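Local coordinates for uncharacterized protein (Parabacteroides merdae, PDB 4MXN), which is uncharacterized but is probably a glycosyl hydrolase, related to the family 28 enzymes that cleave pectin-type polysaccharides, at residues R77-P88 with G115-V126. Numbering follows the deposited sequence.
Sequences RIEEGAVLVAVP and GKGIIDGRSIAV
L84 and D120 sit at the middle of a parallel backbone ladder: strand 82-86 runs beside strand 118-120, L84 N donating to I118 O and D120 N to L84 O (both 2.8 Å), with A82 O and A86 N extending the ladder at its two ends. Upstream, G117 N reaches I78 O at 2.7 Å from above the carbonyl plane. D120 OD1 accepts from R122 N in an Asx turn just before helix 123-136. R77 grips E79 side-on, NE to OE2 and NH2 to OE1, while one guanidinium face lies over G115 N, with NH1 3.4 Å from it. E79 OE1 also accepts a hydrogen bond from a water, which in turn accepts from E80 N and K116 N, joining the E79-A82 turn to the loop at K116. A leucine at R77 would probably leave the E79 carboxylate without its charged mate and freer to turn. Apolar contacts follow: I78 CD1 meets I119 CG1 at 3.6 Å, the two side chains crossing at about a right angle. V85 CG2, anti to the backbone N, touches R122 CD at 3.5 Å; P88 CB packs on A125 CB. Such in-register parallel strands on successive coils characterise the right-handed parallel beta-helix of family 28.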
ATOM      1  N   ARG A  77      -7.654  -8.232   3.473  1.00 21.63           N
ATOM      2  CA  ARG A  77      -7.356  -9.305   2.535  1.00 21.70           C
ATOM      3  C   ARG A  77      -7.939  -8.968   1.177  1.00 23.79           C
ATOM      4  O   ARG A  77      -9.143  -8.771   1.064  1.00 23.05           O
ATOM      5  CB  ARG A  77      -7.924 -10.662   3.025  1.00 24.50           C
ATOM      6  CG  ARG A  77      -7.429 -11.129   4.407  1.00 32.54           C
ATOM      7  CD  ARG A  77      -6.263 -12.070   4.348  1.00 25.34           C
ATOM      8  NE  ARG A  77      -6.442 -13.141   3.360  1.00 25.53           N
ATOM      9  CZ  ARG A  77      -5.455 -13.921   2.945  1.00 37.64           C
ATOM     10  NH1 ARG A  77      -4.234 -13.781   3.452  1.00 28.71           N
ATOM     11  NH2 ARG A  77      -5.679 -14.852   2.025  1.00 31.23           N
ATOM     12  N   ILE A  78      -7.093  -8.922   0.148  1.00 20.46           N
ATOM     13  CA  ILE A  78      -7.509  -8.703  -1.248  1.00 19.81           C
ATOM     14  C   ILE A  78      -7.329 -10.061  -1.899  1.00 23.47           C
ATOM     15  O   ILE A  78      -6.206 -10.451  -2.187  1.00 21.56           O
ATOM     16  CB  ILE A  78      -6.724  -7.549  -1.936  1.00 23.03           C
ATOM     17  CG1 ILE A  78      -6.845  -6.251  -1.080  1.00 25.07           C
ATOM     18  CG2 ILE A  78      -7.280  -7.299  -3.361  1.00 23.24           C
ATOM     19  CD1 ILE A  78      -5.643  -5.446  -1.047  1.00 35.84           C
ATOM     20  N   GLU A  79      -8.416 -10.837  -2.027  1.00 20.60           N
ATOM     21  CA  GLU A  79      -8.270 -12.210  -2.499  1.00 21.08           C
ATOM     22  C   GLU A  79      -7.992 -12.268  -3.999  1.00 24.77           C
ATOM     23  O   GLU A  79      -8.167 -11.268  -4.693  1.00 21.69           O
ATOM     24  CB  GLU A  79      -9.485 -13.072  -2.124  1.00 22.70           C
ATOM     25  CG  GLU A  79      -9.784 -13.119  -0.627  1.00 35.55           C
ATOM     26  CD  GLU A  79      -8.759 -13.694   0.339  1.00 55.36           C
ATOM     27  OE1 GLU A  79      -7.826 -14.408  -0.099  1.00 54.46           O
ATOM     28  OE2 GLU A  79      -8.918 -13.449   1.556  1.00 46.63           O
ATOM     29  N   GLU A  80      -7.520 -13.449  -4.487  1.00 22.11           N
ATOM     30  CA  GLU A  80      -7.227 -13.656  -5.894  1.00 24.05           C
ATOM     31  C   GLU A  80      -8.465 -13.312  -6.713  1.00 29.79           C
ATOM     32  O   GLU A  80      -9.567 -13.712  -6.356  1.00 32.40           O
ATOM     33  CB  GLU A  80      -6.761 -15.099  -6.163  1.00 26.71           C
ATOM     34  CG  GLU A  80      -5.905 -15.171  -7.416  1.00 42.18           C
ATOM     35  CD  GLU A  80      -5.213 -16.492  -7.690  1.00 75.65           C
ATOM     36  OE1 GLU A  80      -5.899 -17.541  -7.660  1.00 68.04           O
ATOM     37  OE2 GLU A  80      -4.000 -16.475  -8.006  1.00 76.93           O
ATOM     38  N   GLY A  81      -8.290 -12.521  -7.752  1.00 28.52           N
ATOM     39  CA  GLY A  81      -9.423 -12.089  -8.567  1.00 29.27           C
ATOM     40  C   GLY A  81     -10.002 -10.758  -8.120  1.00 33.07           C
ATOM     41  O   GLY A  81     -10.848 -10.193  -8.822  1.00 35.57           O
ATOM     42  N   ALA A  82      -9.581 -10.248  -6.938  1.00 26.44           N
ATOM     43  CA  ALA A  82     -10.029  -8.935  -6.449  1.00 24.93           C
ATOM     44  C   ALA A  82      -8.962  -7.896  -6.736  1.00 26.00           C
ATOM     45  O   ALA A  82      -7.765  -8.197  -6.699  1.00 25.41           O
ATOM     46  CB  ALA A  82     -10.342  -8.968  -4.951  1.00 25.66           C
ATOM     47  N   VAL A  83      -9.390  -6.680  -7.081  1.00 21.48           N
ATOM     48  CA  VAL A  83      -8.447  -5.585  -7.321  1.00 19.67           C
ATOM     49  C   VAL A  83      -8.896  -4.388  -6.502  1.00 22.52           C
ATOM     50  O   VAL A  83     -10.068  -4.004  -6.610  1.00 21.62           O
ATOM     51  CB  VAL A  83      -8.309  -5.181  -8.826  1.00 23.80           C
ATOM     52  CG1 VAL A  83      -7.177  -4.158  -9.030  1.00 22.33           C
ATOM     53  CG2 VAL A  83      -8.148  -6.388  -9.757  1.00 24.80           C
ATOM     54  N   LEU A  84      -7.972  -3.782  -5.725  1.00 19.86           N
ATOM     55  CA  LEU A  84      -8.192  -2.512  -5.015  1.00 19.91           C
ATOM     56  C   LEU A  84      -7.615  -1.436  -5.962  1.00 23.14           C
ATOM     57  O   LEU A  84      -6.410  -1.451  -6.229  1.00 21.69           O
ATOM     58  CB  LEU A  84      -7.505  -2.554  -3.635  1.00 20.26           C
ATOM     59  CG  LEU A  84      -7.956  -1.513  -2.608  1.00 26.19           C
ATOM     60  CD1 LEU A  84      -9.473  -1.633  -2.294  1.00 26.39           C
ATOM     61  CD2 LEU A  84      -7.143  -1.628  -1.336  1.00 26.83           C
ATOM     62  N   VAL A  85      -8.470  -0.626  -6.602  1.00 19.97           N
ATOM     63  CA  VAL A  85      -7.976   0.307  -7.621  1.00 20.59           C
ATOM     64  C   VAL A  85      -8.041   1.775  -7.152  1.00 21.04           C
ATOM     65  O   VAL A  85      -9.028   2.232  -6.604  1.00 20.19           O
ATOM     66  CB  VAL A  85      -8.674   0.089  -9.009  1.00 27.08           C
ATOM     67  CG1 VAL A  85     -10.198   0.058  -8.916  1.00 27.17           C
ATOM     68  CG2 VAL A  85      -8.219   1.106 -10.051  1.00 27.41           C
ATOM     69  N   ALA A  86      -6.959   2.494  -7.367  1.00 17.31           N
ATOM     70  CA  ALA A  86      -6.875   3.909  -7.042  1.00 16.04           C
ATOM     71  C   ALA A  86      -7.789   4.749  -7.935  1.00 18.45           C
ATOM     72  O   ALA A  86      -7.786   4.600  -9.162  1.00 14.64           O
ATOM     73  CB  ALA A  86      -5.441   4.384  -7.217  1.00 17.27           C
ATOM     74  N   VAL A  87      -8.558   5.652  -7.314  1.00 16.98           N
ATOM     75  CA  VAL A  87      -9.365   6.641  -8.025  1.00 16.59           C
ATOM     76  C   VAL A  87      -8.381   7.705  -8.593  1.00 21.51           C
ATOM     77  O   VAL A  87      -7.449   8.059  -7.881  1.00 20.03           O
ATOM     78  CB  VAL A  87     -10.444   7.248  -7.086  1.00 19.56           C
ATOM     79  CG1 VAL A  87      -9.831   7.986  -5.891  1.00 19.27           C
ATOM     80  CG2 VAL A  87     -11.414   8.142  -7.853  1.00 18.67           C
ATOM     81  N   PRO A  88      -8.518   8.184  -9.859  1.00 19.52           N
ATOM     82  CA  PRO A  88      -7.518   9.141 -10.398  1.00 19.35           C
ATOM     83  C   PRO A  88      -7.828  10.565  -9.940  1.00 22.88           C
ATOM     84  O   PRO A  88      -8.189  11.415 -10.750  1.00 21.17           O
ATOM     85  CB  PRO A  88      -7.667   8.980 -11.914  1.00 21.52           C
ATOM     86  CG  PRO A  88      -9.070   8.548 -12.127  1.00 26.34           C
ATOM     87  CD  PRO A  88      -9.523   7.809 -10.876  1.00 21.08           C
ATOM     88  N   GLY A 115      -3.592 -11.699   0.862  1.00 21.95           N
ATOM     89  CA  GLY A 115      -4.411 -12.154  -0.262  1.00 21.88           C
ATOM     90  C   GLY A 115      -3.659 -12.082  -1.573  1.00 23.93           C
ATOM     91  O   GLY A 115      -2.735 -11.279  -1.720  1.00 22.97           O
ATOM     92  N   LYS A 116      -4.040 -12.918  -2.542  1.00 21.24           N
ATOM     93  CA  LYS A 116      -3.335 -12.981  -3.829  1.00 21.59           C
ATOM     94  C   LYS A 116      -3.857 -11.972  -4.858  1.00 25.74           C
ATOM     95  O   LYS A 116      -3.442 -12.017  -6.020  1.00 25.81           O
ATOM     96  CB  LYS A 116      -3.412 -14.405  -4.398  1.00 25.17           C
ATOM     97  CG  LYS A 116      -2.530 -15.399  -3.658  1.00 31.62           C
ATOM     98  CD  LYS A 116      -2.704 -16.779  -4.256  1.00 38.94           C
ATOM     99  CE  LYS A 116      -2.099 -17.845  -3.394  1.00 53.52           C
ATOM    100  NZ  LYS A 116      -2.217 -19.172  -4.026  1.00 56.70           N
ATOM    101  N   GLY A 117      -4.707 -11.041  -4.411  1.00 20.18           N
ATOM    102  CA  GLY A 117      -5.263  -9.984  -5.247  1.00 19.87           C
ATOM    103  C   GLY A 117      -4.247  -8.907  -5.579  1.00 23.53           C
ATOM    104  O   GLY A 117      -3.062  -9.041  -5.264  1.00 21.26           O
ATOM    105  N   ILE A 118      -4.729  -7.803  -6.175  1.00 18.70           N
ATOM    106  CA  ILE A 118      -3.896  -6.708  -6.671  1.00 17.71           C
ATOM    107  C   ILE A 118      -4.316  -5.377  -6.049  1.00 22.03           C
ATOM    108  O   ILE A 118      -5.505  -5.146  -5.814  1.00 20.99           O
ATOM    109  CB  ILE A 118      -4.024  -6.639  -8.252  1.00 20.69           C
ATOM    110  CG1 ILE A 118      -3.514  -7.928  -8.939  1.00 21.20           C
ATOM    111  CG2 ILE A 118      -3.371  -5.370  -8.879  1.00 20.64           C
ATOM    112  CD1 ILE A 118      -4.029  -8.151 -10.433  1.00 27.68           C
ATOM    113  N   ILE A 119      -3.327  -4.519  -5.782  1.00 17.93           N
ATOM    114  CA  ILE A 119      -3.489  -3.103  -5.432  1.00 17.66           C
ATOM    115  C   ILE A 119      -2.944  -2.358  -6.653  1.00 20.44           C
ATOM    116  O   ILE A 119      -1.751  -2.486  -6.965  1.00 18.38           O
ATOM    117  CB  ILE A 119      -2.846  -2.653  -4.100  1.00 20.46           C
ATOM    118  CG1 ILE A 119      -3.222  -3.599  -2.946  1.00 20.91           C
ATOM    119  CG2 ILE A 119      -3.259  -1.200  -3.798  1.00 21.57           C
ATOM    120  CD1 ILE A 119      -2.525  -3.268  -1.526  1.00 22.92           C
ATOM    121  N   ASP A 120      -3.832  -1.663  -7.392  1.00 17.69           N
ATOM    122  CA  ASP A 120      -3.525  -0.981  -8.659  1.00 17.48           C
ATOM    123  C   ASP A 120      -3.483   0.533  -8.466  1.00 20.16           C
ATOM    124  O   ASP A 120      -4.520   1.164  -8.198  1.00 19.23           O
ATOM    125  CB  ASP A 120      -4.563  -1.366  -9.739  1.00 19.59           C
ATOM    126  CG  ASP A 120      -4.306  -0.829 -11.154  1.00 27.32           C
ATOM    127  OD1 ASP A 120      -3.413   0.039 -11.321  1.00 27.01           O
ATOM    128  OD2 ASP A 120      -5.043  -1.225 -12.079  1.00 36.52           O
ATOM    129  N   GLY A 121      -2.285   1.090  -8.648  1.00 16.22           N
ATOM    130  CA  GLY A 121      -2.026   2.513  -8.426  1.00 16.27           C
ATOM    131  C   GLY A 121      -2.477   3.481  -9.489  1.00 20.50           C
ATOM    132  O   GLY A 121      -2.529   4.691  -9.217  1.00 22.39           O
ATOM    133  N   ARG A 122      -2.771   2.986 -10.722  1.00 17.03           N
ATOM    134  CA  ARG A 122      -3.192   3.823 -11.865  1.00 15.50           C
ATOM    135  C   ARG A 122      -2.319   5.079 -11.965  1.00 19.76           C
ATOM    136  O   ARG A 122      -2.822   6.195 -12.074  1.00 19.45           O
ATOM    137  CB  ARG A 122      -4.686   4.196 -11.736  1.00 18.47           C
ATOM    138  CG  ARG A 122      -5.601   2.968 -11.815  1.00 28.19           C
ATOM    139  CD  ARG A 122      -6.901   3.240 -12.518  1.00 38.28           C
ATOM    140  NE  ARG A 122      -6.749   3.704 -13.899  1.00 40.44           N
ATOM    141  CZ  ARG A 122      -7.379   4.764 -14.400  1.00 51.40           C
ATOM    142  NH1 ARG A 122      -8.183   5.489 -13.633  1.00 24.66           N
ATOM    143  NH2 ARG A 122      -7.204   5.110 -15.671  1.00 44.03           N
ATOM    144  N   SER A 123      -0.990   4.882 -11.895  1.00 17.48           N
ATOM    145  CA  SER A 123       0.013   5.933 -11.809  1.00 16.62           C
ATOM    146  C   SER A 123      -0.156   7.092 -12.802  1.00 20.85           C
ATOM    147  O   SER A 123      -0.103   8.232 -12.358  1.00 21.07           O
ATOM    148  CB  SER A 123       1.414   5.349 -11.941  1.00 18.46           C
ATOM    149  OG  SER A 123       1.687   4.878 -13.248  1.00 24.14           O
ATOM    150  N   ILE A 124      -0.352   6.829 -14.105  1.00 17.87           N
ATOM    151  CA  ILE A 124      -0.439   7.905 -15.102  1.00 19.04           C
ATOM    152  C   ILE A 124      -1.651   8.801 -14.812  1.00 21.77           C
ATOM    153  O   ILE A 124      -1.486  10.018 -14.704  1.00 19.82           O
ATOM    154  CB  ILE A 124      -0.415   7.378 -16.573  1.00 22.80           C
ATOM    155  CG1 ILE A 124       0.972   6.704 -16.859  1.00 23.25           C
ATOM    156  CG2 ILE A 124      -0.768   8.513 -17.606  1.00 24.54           C
ATOM    157  CD1 ILE A 124       1.287   6.285 -18.241  1.00 33.07           C
ATOM    158  N   ALA A 125      -2.826   8.214 -14.635  1.00 19.54           N
ATOM    159  CA  ALA A 125      -4.056   8.977 -14.364  1.00 19.35           C
ATOM    160  C   ALA A 125      -4.020   9.698 -13.014  1.00 20.36           C
ATOM    161  O   ALA A 125      -4.465  10.840 -12.936  1.00 18.38           O
ATOM    162  CB  ALA A 125      -5.263   8.058 -14.439  1.00 20.05           C
ATOM    163  N   VAL A 126      -3.459   9.055 -11.965  1.00 17.77           N
ATOM    164  CA  VAL A 126      -3.350   9.655 -10.617  1.00 15.75           C
ATOM    165  C   VAL A 126      -2.352  10.835 -10.659  1.00 18.32           C
ATOM    166  O   VAL A 126      -2.661  11.922 -10.148  1.00 16.49           O
ATOM    167  CB  VAL A 126      -2.979   8.598  -9.538  1.00 19.59           C
ATOM    168  CG1 VAL A 126      -2.553   9.263  -8.227  1.00 20.20           C
ATOM    169  CG2 VAL A 126      -4.134   7.630  -9.290  1.00 19.19           C
TER
HETATM  170  O   HOH W   1      -6.190 -15.071  -2.010  1.00 21.48           O